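Local coordinates for protein glycoside Hydrolase (Bacteroides uniformis, PDB 5TA0) that probably hydrolyses agarose-type galactan chains as a family 86 glycoside hydrolase of a gut bacterium's agarose pathway, at residues A[25-35]-A[423-434]; A[438-446]-A[513-521]. All blocks are in the same frame, centred on the assembly; numbering follows the deposited sequence. Where two conformers were deposited one is given.

Contact 1 (A[25-35]-A[423-434]). With SO4 (sulfate ion), chain D.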
# COMPACT_ATOMS: atom_id res chain seq x y z
N THR A 25 -20.54 -3.14 -18.94
CA THR A 25 -20.50 -2.60 -17.60
C THR A 25 -20.80 -1.09 -17.69
O THR A 25 -20.22 -0.39 -18.52
CB THR A 25 -19.11 -2.87 -16.99
OG1 THR A 25 -19.01 -4.27 -16.71
CG2 THR A 25 -18.91 -2.09 -15.72
N HIS A 26 -21.70 -0.61 -16.84
CA HIS A 26 -22.04 0.81 -16.77
C HIS A 26 -21.22 1.51 -15.71
O HIS A 26 -21.20 1.10 -14.55
CB HIS A 26 -23.53 0.98 -16.54
CG HIS A 26 -24.36 0.20 -17.51
ND1 HIS A 26 -24.98 -0.97 -17.16
CD2 HIS A 26 -24.62 0.40 -18.82
CE1 HIS A 26 -25.62 -1.45 -18.22
NE2 HIS A 26 -25.41 -0.64 -19.24
N VAL A 27 -20.57 2.58 -16.13
CA VAL A 27 -19.61 3.30 -15.32
C VAL A 27 -20.08 4.77 -15.30
O VAL A 27 -20.17 5.40 -16.35
CB VAL A 27 -18.21 3.14 -15.96
CG1 VAL A 27 -17.19 4.01 -15.29
CG2 VAL A 27 -17.76 1.69 -15.90
N GLN A 28 -20.39 5.27 -14.10
CA GLN A 28 -21.01 6.59 -13.92
C GLN A 28 -20.08 7.52 -13.15
O GLN A 28 -19.50 7.12 -12.12
CB GLN A 28 -22.31 6.39 -13.13
CG GLN A 28 -23.17 7.62 -12.90
CD GLN A 28 -24.52 7.26 -12.27
OE1 GLN A 28 -24.68 7.36 -11.05
NE2 GLN A 28 -25.47 6.81 -13.08
N LEU A 29 -19.94 8.76 -13.63
CA LEU A 29 -19.16 9.81 -12.99
C LEU A 29 -20.15 10.92 -12.62
O LEU A 29 -20.74 11.54 -13.51
CB LEU A 29 -18.14 10.36 -13.98
CG LEU A 29 -17.37 11.65 -13.69
CD1 LEU A 29 -16.69 11.61 -12.35
CD2 LEU A 29 -16.34 11.93 -14.77
N ASN A 30 -20.35 11.15 -11.32
CA ASN A 30 -21.20 12.24 -10.86
C ASN A 30 -20.30 13.38 -10.40
O ASN A 30 -19.98 13.51 -9.21
CB ASN A 30 -22.15 11.75 -9.76
CG ASN A 30 -23.13 10.71 -10.26
OD1 ASN A 30 -23.74 10.89 -11.31
ND2 ASN A 30 -23.25 9.60 -9.55
N LEU A 31 -19.87 14.21 -11.36
CA LEU A 31 -18.75 15.14 -11.11
C LEU A 31 -19.13 16.38 -10.28
O LEU A 31 -18.25 17.15 -9.93
CB LEU A 31 -17.98 15.50 -12.40
CG LEU A 31 -18.79 15.89 -13.64
CD1 LEU A 31 -19.73 17.06 -13.37
CD2 LEU A 31 -17.92 16.22 -14.84
N ASN A 32 -20.40 16.53 -9.93
CA ASN A 32 -20.84 17.58 -8.99
C ASN A 32 -20.99 17.10 -7.54
O ASN A 32 -21.34 17.90 -6.68
CB ASN A 32 -22.18 18.16 -9.46
CG ASN A 32 -23.31 17.16 -9.37
OD1 ASN A 32 -23.19 16.03 -9.87
ND2 ASN A 32 -24.41 17.56 -8.75
N VAL A 33 -20.70 15.83 -7.29
CA VAL A 33 -20.91 15.20 -5.97
C VAL A 33 -19.56 14.88 -5.33
O VAL A 33 -18.90 13.93 -5.76
CB VAL A 33 -21.77 13.93 -6.06
CG1 VAL A 33 -22.04 13.34 -4.68
CG2 VAL A 33 -23.07 14.24 -6.81
N LYS A 34 -19.16 15.68 -4.35
CA LYS A 34 -17.93 15.41 -3.61
C LYS A 34 -18.03 14.09 -2.87
O LYS A 34 -19.06 13.78 -2.28
CB LYS A 34 -17.69 16.54 -2.62
CG LYS A 34 -16.33 16.50 -1.92
CD LYS A 34 -16.03 17.81 -1.20
CE LYS A 34 -16.99 18.10 -0.08
NZ LYS A 34 -16.77 19.50 0.40
N HIS A 35 -16.95 13.29 -2.91
CA HIS A 35 -16.86 12.07 -2.08
C HIS A 35 -15.92 12.36 -0.92
O HIS A 35 -14.71 12.42 -1.10
CB HIS A 35 -16.36 10.91 -2.94
CG HIS A 35 -16.31 9.58 -2.21
ND1 HIS A 35 -16.21 8.39 -2.90
CD2 HIS A 35 -16.35 9.25 -0.89
CE1 HIS A 35 -16.17 7.39 -2.04
NE2 HIS A 35 -16.26 7.88 -0.82
N THR A 423 -10.37 17.42 -6.15
CA THR A 423 -11.40 17.03 -5.19
C THR A 423 -12.06 15.75 -5.67
O THR A 423 -12.49 15.66 -6.84
CB THR A 423 -12.46 18.15 -5.05
OG1 THR A 423 -11.83 19.32 -4.52
CG2 THR A 423 -13.60 17.73 -4.17
N ARG A 424 -12.13 14.75 -4.80
CA ARG A 424 -12.73 13.48 -5.16
C ARG A 424 -14.23 13.64 -5.38
O ARG A 424 -14.90 14.30 -4.57
CB ARG A 424 -12.50 12.46 -4.06
CG ARG A 424 -12.75 11.01 -4.45
CD ARG A 424 -12.43 10.08 -3.30
NE ARG A 424 -12.63 8.68 -3.64
CZ ARG A 424 -12.85 7.72 -2.74
NH1 ARG A 424 -12.91 8.00 -1.44
NH2 ARG A 424 -13.05 6.48 -3.16
N VAL A 425 -14.74 12.98 -6.42
CA VAL A 425 -16.16 13.00 -6.72
C VAL A 425 -16.67 11.59 -6.88
O VAL A 425 -15.90 10.64 -7.14
CB VAL A 425 -16.52 13.90 -7.93
CG1 VAL A 425 -16.23 15.35 -7.60
CG2 VAL A 425 -15.77 13.45 -9.20
N GLU A 426 -17.97 11.44 -6.74
CA GLU A 426 -18.58 10.12 -6.78
C GLU A 426 -18.52 9.43 -8.13
O GLU A 426 -18.83 10.04 -9.16
CB GLU A 426 -20.04 10.20 -6.35
CG GLU A 426 -20.62 8.82 -6.18
CD GLU A 426 -22.11 8.74 -6.25
OE1 GLU A 426 -22.80 9.70 -6.64
OE2 GLU A 426 -22.58 7.64 -5.88
N THR A 427 -18.18 8.15 -8.11
CA THR A 427 -18.29 7.27 -9.26
C THR A 427 -18.99 6.00 -8.83
O THR A 427 -18.92 5.61 -7.68
CB THR A 427 -16.92 6.90 -9.86
OG1 THR A 427 -16.12 6.24 -8.87
CG2 THR A 427 -16.22 8.12 -10.40
N ASN A 428 -19.60 5.30 -9.80
CA ASN A 428 -20.29 4.01 -9.60
C ASN A 428 -20.01 3.10 -10.78
O ASN A 428 -20.16 3.56 -11.90
CB ASN A 428 -21.81 4.21 -9.56
CG ASN A 428 -22.26 5.15 -8.46
OD1 ASN A 428 -22.09 4.87 -7.28
ND2 ASN A 428 -22.84 6.27 -8.85
N CYS A 429 -19.61 1.83 -10.55
CA CYS A 429 -19.40 0.93 -11.68
C CYS A 429 -20.04 -0.39 -11.29
O CYS A 429 -19.58 -1.01 -10.34
CB CYS A 429 -17.89 0.95 -12.04
SG CYS A 429 -17.36 2.67 -12.42
N ASP A 430 -21.10 -0.82 -12.02
CA ASP A 430 -21.96 -1.96 -11.63
C ASP A 430 -21.36 -3.35 -11.87
O ASP A 430 -22.08 -4.32 -12.07
CB ASP A 430 -23.36 -1.83 -12.29
CG ASP A 430 -23.35 -1.98 -13.81
OD1 ASP A 430 -24.44 -1.99 -14.43
OD2 ASP A 430 -22.26 -2.06 -14.42
N ASN A 431 -20.04 -3.45 -11.79
CA ASN A 431 -19.31 -4.70 -11.93
C ASN A 431 -18.24 -4.68 -10.85
O ASN A 431 -17.40 -3.78 -10.86
CB ASN A 431 -18.67 -4.73 -13.32
CG ASN A 431 -17.86 -5.98 -13.58
OD1 ASN A 431 -17.50 -6.71 -12.65
ND2 ASN A 431 -17.58 -6.23 -14.86
N PRO A 432 -18.27 -5.64 -9.92
CA PRO A 432 -17.27 -5.58 -8.83
C PRO A 432 -15.82 -5.78 -9.30
O PRO A 432 -14.90 -5.44 -8.56
CB PRO A 432 -17.71 -6.66 -7.85
CG PRO A 432 -18.63 -7.52 -8.60
CD PRO A 432 -19.23 -6.74 -9.72
N ASP A 433 -15.62 -6.31 -10.51
CA ASP A 433 -14.28 -6.42 -11.10
C ASP A 433 -13.77 -5.13 -11.74
O ASP A 433 -12.64 -5.09 -12.20
CB ASP A 433 -14.21 -7.55 -12.12
CG ASP A 433 -14.38 -8.89 -11.49
OD1 ASP A 433 -13.78 -9.16 -10.44
OD2 ASP A 433 -15.15 -9.70 -12.02
N ILE A 434 -14.60 -4.08 -11.78
CA ILE A 434 -14.20 -2.78 -12.32
C ILE A 434 -14.17 -1.77 -11.18
O ILE A 434 -15.20 -1.53 -10.54
CB ILE A 434 -15.17 -2.32 -13.43
CG1 ILE A 434 -15.13 -3.32 -14.59
CG2 ILE A 434 -14.85 -0.90 -13.87
CD1 ILE A 434 -13.86 -3.30 -15.40
S SO4 D . -19.45 19.47 3.14
O1 SO4 D . -19.71 20.89 3.40
O2 SO4 D . -20.72 18.73 3.09
O3 SO4 D . -18.86 19.36 1.80
O4 SO4 D . -18.57 19.02 4.20
O HOH W 1 -12.51 10.84 -0.14
O HOH W 2 -16.99 7.26 -5.29
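The guanidinium of Arg-424 lies flat on the ring of His-35: the group centres are 3.6 Å apart, the planes only 14° from parallel, and NH1 sits over the middle of the ring. An extended chain carries Arg-424 there, its CG anti to the backbone N (chi1 -165°). Both partners are fixed from outside, Arg-424 NE by a salt bridge to Asp-437 and His-35 NE2 by a hydrogen bond to Glu-527, while water 1 joins Arg-424 NH1 to His-35 O. Strands 25-30 and 423-429 run antiparallel in a beta-sandwich sheet, with Gln-28 and Asn-428 as a hydrogen-bonded pair; His-35, past the corner at 31-33, belongs to edge strand 34-37 of a second sheet. On the face holding Gln-28 and Asn-428, Asn-30 and Glu-426 lie side by side; Asn-30 ND2 donates to Glu-426 OE1 at 2.9 Å from above the carboxylate plane, and to Gln-28 OE1 at 3.1 Å. Glu-426 OE2 has a further partner in Arg-647, a salt bridge. At the other end, Asp-430 uses both oxygens on His-26: OD1 takes ND1 at 3.0 Å, close to the ring plane, and OD2 takes the backbone N at 2.9 Å. Asn-431 ND2 donates almost straight (164°) to Thr-25 OG1.

Contact 2 (A[438-446]-A[513-521]); sequences AYVDGKNVY and YNFDRKVKI. With GOL (glycerol), chain Y.
Lys-443 reaches across the loop that follows Asn-514, its chain stretched past CG (chi2 -172°, chi3 -179°), which takes NZ to Asp-516. Its CB lies 3.5 Å from Phe-515 O, CG packs against Arg-517 C at 3.7 Å, CD and CE run past Asp-516 O, and NZ ends in a weak hydrogen bond to that same oxygen at 3.3 Å. A second weak bond links NZ to O2 of a glycerol, probably from the crystallisation liquor, whose O1 accepts from Lys-518 N. Beside this chain, Asn-514 ND2 donates to Asn-444 OD1 at 2.9 Å, with the acceptor near the donor's amide plane but the donor above the Asn-444 carbonyl plane; the two amide planes are 36° apart. Replacing Asn-444 with an alanine would probably leave Asn-514 ND2 without this acceptor and its amide freer to turn. Gly-442 lies in a type II' turn from Asp-441 to Asn-444, and its O receives Val-519 N at 3.0 Å. Val-445 CG2 touches Phe-515 CE2 and Val-519 CG2, each at 3.8 Å, while Val-440 and Ile-521 meet tip to tip. The hairpin of strands 434-441 and 444-451 has strand 508-514 along one edge, paired antiparallel with 444-451, and strand 423-429 along the other.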
# COMPACT_ATOMS: atom_id res chain seq x y z
N ALA A 438 -12.56 9.27 -9.27
CA ALA A 438 -12.47 10.50 -10.05
C ALA A 438 -12.14 11.69 -9.18
O ALA A 438 -12.53 11.74 -8.01
CB ALA A 438 -13.76 10.76 -10.80
N TYR A 439 -11.43 12.65 -9.78
CA TYR A 439 -10.93 13.85 -9.09
C TYR A 439 -11.09 15.06 -10.01
O TYR A 439 -10.78 14.99 -11.21
CB TYR A 439 -9.46 13.67 -8.62
CG TYR A 439 -9.33 12.50 -7.67
CD1 TYR A 439 -9.49 12.70 -6.30
CD2 TYR A 439 -9.20 11.20 -8.12
CE1 TYR A 439 -9.47 11.65 -5.40
CE2 TYR A 439 -9.19 10.14 -7.23
CZ TYR A 439 -9.33 10.36 -5.88
OH TYR A 439 -9.36 9.33 -4.97
N VAL A 440 -11.56 16.16 -9.43
CA VAL A 440 -11.85 17.40 -10.17
C VAL A 440 -10.87 18.49 -9.75
O VAL A 440 -10.82 18.88 -8.57
CB VAL A 440 -13.27 17.89 -9.83
CG1 VAL A 440 -13.53 19.26 -10.47
CG2 VAL A 440 -14.33 16.89 -10.28
N ASP A 441 -10.07 18.95 -10.69
CA ASP A 441 -9.11 20.01 -10.48
C ASP A 441 -9.48 21.18 -11.37
O ASP A 441 -8.99 21.30 -12.49
CB ASP A 441 -7.70 19.55 -10.83
CG ASP A 441 -6.65 20.64 -10.58
OD1 ASP A 441 -6.82 21.44 -9.65
OD2 ASP A 441 -5.63 20.64 -11.28
N GLY A 442 -10.34 22.04 -10.85
CA GLY A 442 -10.77 23.24 -11.62
C GLY A 442 -11.57 22.86 -12.85
O GLY A 442 -12.66 22.35 -12.76
N LYS A 443 -10.95 23.10 -14.02
CA LYS A 443 -11.54 22.77 -15.32
C LYS A 443 -11.30 21.34 -15.76
O LYS A 443 -11.88 20.87 -16.73
CB LYS A 443 -10.96 23.72 -16.39
CG LYS A 443 -11.09 25.20 -16.04
CD LYS A 443 -10.70 26.14 -17.15
CE LYS A 443 -10.86 27.58 -16.68
NZ LYS A 443 -10.81 28.57 -17.79
N ASN A 444 -10.40 20.64 -15.05
CA ASN A 444 -10.00 19.29 -15.41
C ASN A 444 -10.62 18.24 -14.51
O ASN A 444 -10.67 18.43 -13.29
CB ASN A 444 -8.49 19.15 -15.35
CG ASN A 444 -7.81 19.95 -16.42
OD1 ASN A 444 -8.09 19.76 -17.60
ND2 ASN A 444 -6.92 20.84 -16.03
N VAL A 445 -11.09 17.16 -15.11
CA VAL A 445 -11.63 16.02 -14.36
C VAL A 445 -10.91 14.76 -14.81
O VAL A 445 -10.82 14.51 -16.00
CB VAL A 445 -13.14 15.85 -14.58
CG1 VAL A 445 -13.71 14.74 -13.70
CG2 VAL A 445 -13.86 17.15 -14.31
N TYR A 446 -10.44 13.98 -13.85
CA TYR A 446 -9.68 12.74 -14.09
C TYR A 446 -10.55 11.60 -13.63
O TYR A 446 -10.92 11.52 -12.46
CB TYR A 446 -8.34 12.75 -13.33
CG TYR A 446 -7.53 13.94 -13.70
CD1 TYR A 446 -6.79 13.94 -14.88
CD2 TYR A 446 -7.55 15.10 -12.92
CE1 TYR A 446 -6.08 15.05 -15.26
CE2 TYR A 446 -6.82 16.22 -13.30
CZ TYR A 446 -6.09 16.18 -14.47
OH TYR A 446 -5.39 17.29 -14.90
N TYR A 513 -11.05 14.88 -18.77
CA TYR A 513 -12.04 15.80 -19.37
C TYR A 513 -11.58 17.21 -19.10
O TYR A 513 -11.25 17.54 -17.96
CB TYR A 513 -13.42 15.60 -18.78
CG TYR A 513 -14.00 14.22 -18.95
CD1 TYR A 513 -14.85 13.90 -20.00
CD2 TYR A 513 -13.71 13.20 -18.05
CE1 TYR A 513 -15.40 12.64 -20.15
CE2 TYR A 513 -14.23 11.93 -18.20
CZ TYR A 513 -15.08 11.64 -19.24
OH TYR A 513 -15.59 10.38 -19.36
N ASN A 514 -11.54 18.07 -20.13
CA ASN A 514 -11.25 19.47 -19.95
C ASN A 514 -12.49 20.29 -20.30
O ASN A 514 -13.07 20.11 -21.37
CB ASN A 514 -10.07 19.89 -20.81
CG ASN A 514 -9.71 21.35 -20.64
OD1 ASN A 514 -9.92 22.15 -21.55
ND2 ASN A 514 -9.20 21.71 -19.48
N PHE A 515 -12.90 21.16 -19.38
CA PHE A 515 -14.09 21.99 -19.57
C PHE A 515 -13.72 23.46 -19.79
O PHE A 515 -12.65 23.91 -19.42
CB PHE A 515 -15.01 21.85 -18.35
CG PHE A 515 -15.68 20.52 -18.26
CD1 PHE A 515 -16.92 20.29 -18.83
CD2 PHE A 515 -15.05 19.45 -17.61
CE1 PHE A 515 -17.53 19.06 -18.74
CE2 PHE A 515 -15.66 18.21 -17.52
CZ PHE A 515 -16.90 17.99 -18.09
N ASP A 516 -14.64 24.19 -20.43
CA ASP A 516 -14.50 25.62 -20.68
C ASP A 516 -14.24 26.41 -19.37
O ASP A 516 -13.42 27.32 -19.32
CB ASP A 516 -15.80 26.22 -21.29
CG ASP A 516 -16.20 25.66 -22.66
OD1 ASP A 516 -15.36 25.67 -23.56
OD2 ASP A 516 -17.39 25.28 -22.86
N ARG A 517 -14.99 26.07 -18.34
CA ARG A 517 -14.90 26.75 -17.05
C ARG A 517 -14.80 25.73 -15.93
O ARG A 517 -15.03 24.53 -16.15
CB ARG A 517 -16.10 27.66 -16.85
CG ARG A 517 -16.12 28.84 -17.82
CD ARG A 517 -17.21 29.83 -17.49
NE ARG A 517 -16.91 30.58 -16.28
CZ ARG A 517 -17.81 31.24 -15.54
NH1 ARG A 517 -19.09 31.24 -15.85
NH2 ARG A 517 -17.40 31.89 -14.45
N LYS A 518 -14.50 26.21 -14.73
CA LYS A 518 -14.33 25.29 -13.59
C LYS A 518 -15.62 24.52 -13.31
O LYS A 518 -16.72 25.04 -13.39
CB LYS A 518 -13.88 26.05 -12.35
CG LYS A 518 -12.47 26.61 -12.47
CD LYS A 518 -11.95 27.13 -11.14
CE LYS A 518 -10.44 27.37 -11.18
NZ LYS A 518 -9.92 27.77 -9.84
N VAL A 519 -15.47 23.23 -12.99
CA VAL A 519 -16.59 22.36 -12.68
C VAL A 519 -17.15 22.72 -11.31
O VAL A 519 -16.39 22.85 -10.36
CB VAL A 519 -16.12 20.87 -12.70
CG1 VAL A 519 -17.18 19.94 -12.14
CG2 VAL A 519 -15.74 20.50 -14.12
N LYS A 520 -18.47 22.83 -11.21
CA LYS A 520 -19.16 23.19 -9.98
C LYS A 520 -19.49 21.94 -9.18
O LYS A 520 -20.20 21.06 -9.67
CB LYS A 520 -20.44 23.97 -10.29
N ILE A 521 -18.98 21.87 -7.95
CA ILE A 521 -19.26 20.76 -7.05
C ILE A 521 -20.23 21.29 -6.02
O ILE A 521 -19.84 22.16 -5.25
CB ILE A 521 -17.96 20.21 -6.41
CG1 ILE A 521 -16.99 19.73 -7.51
CG2 ILE A 521 -18.29 19.09 -5.42
CD1 ILE A 521 -15.65 19.20 -7.01
C1 GOL Y . -13.09 29.99 -14.23
O1 GOL Y . -14.34 29.37 -13.98
C2 GOL Y . -13.22 31.03 -15.35
O2 GOL Y . -11.95 31.26 -15.97
C3 GOL Y . -13.67 32.36 -14.77
O3 GOL Y . -13.84 33.29 -15.84
O HOH W 3 -13.64 22.86 -10.03

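How the contacts relate
Contact 1 and contact 2 have centres about 15 Å apart and share one mixed sheet, in which strands 25-30, 423-429, 434-441, 444-451 and 508-514 lie in that order; residues 34-35 of contact 1 lie instead on edge strand 34-37 of the five-stranded sheet. Along the chain, residues 423-434 finish contact 1 before 438-446 begin contact 2. Their shared seam is strand 423-429 beside 434-441, where Thr-423 O to Val-440 N (2.8 Å) and Ala-438 O to Val-425 N (3.0 Å) are probable hydrogen bonds, and Leu-29 CD1 packs on Ala-438 CB. Between the segments of contact 1 lie 387 residues, including the eight-stranded parallel sheet, so the N-terminal strand pairs with strands that come after that sheet; contact 2 closes a local 66-residue excursion without helices.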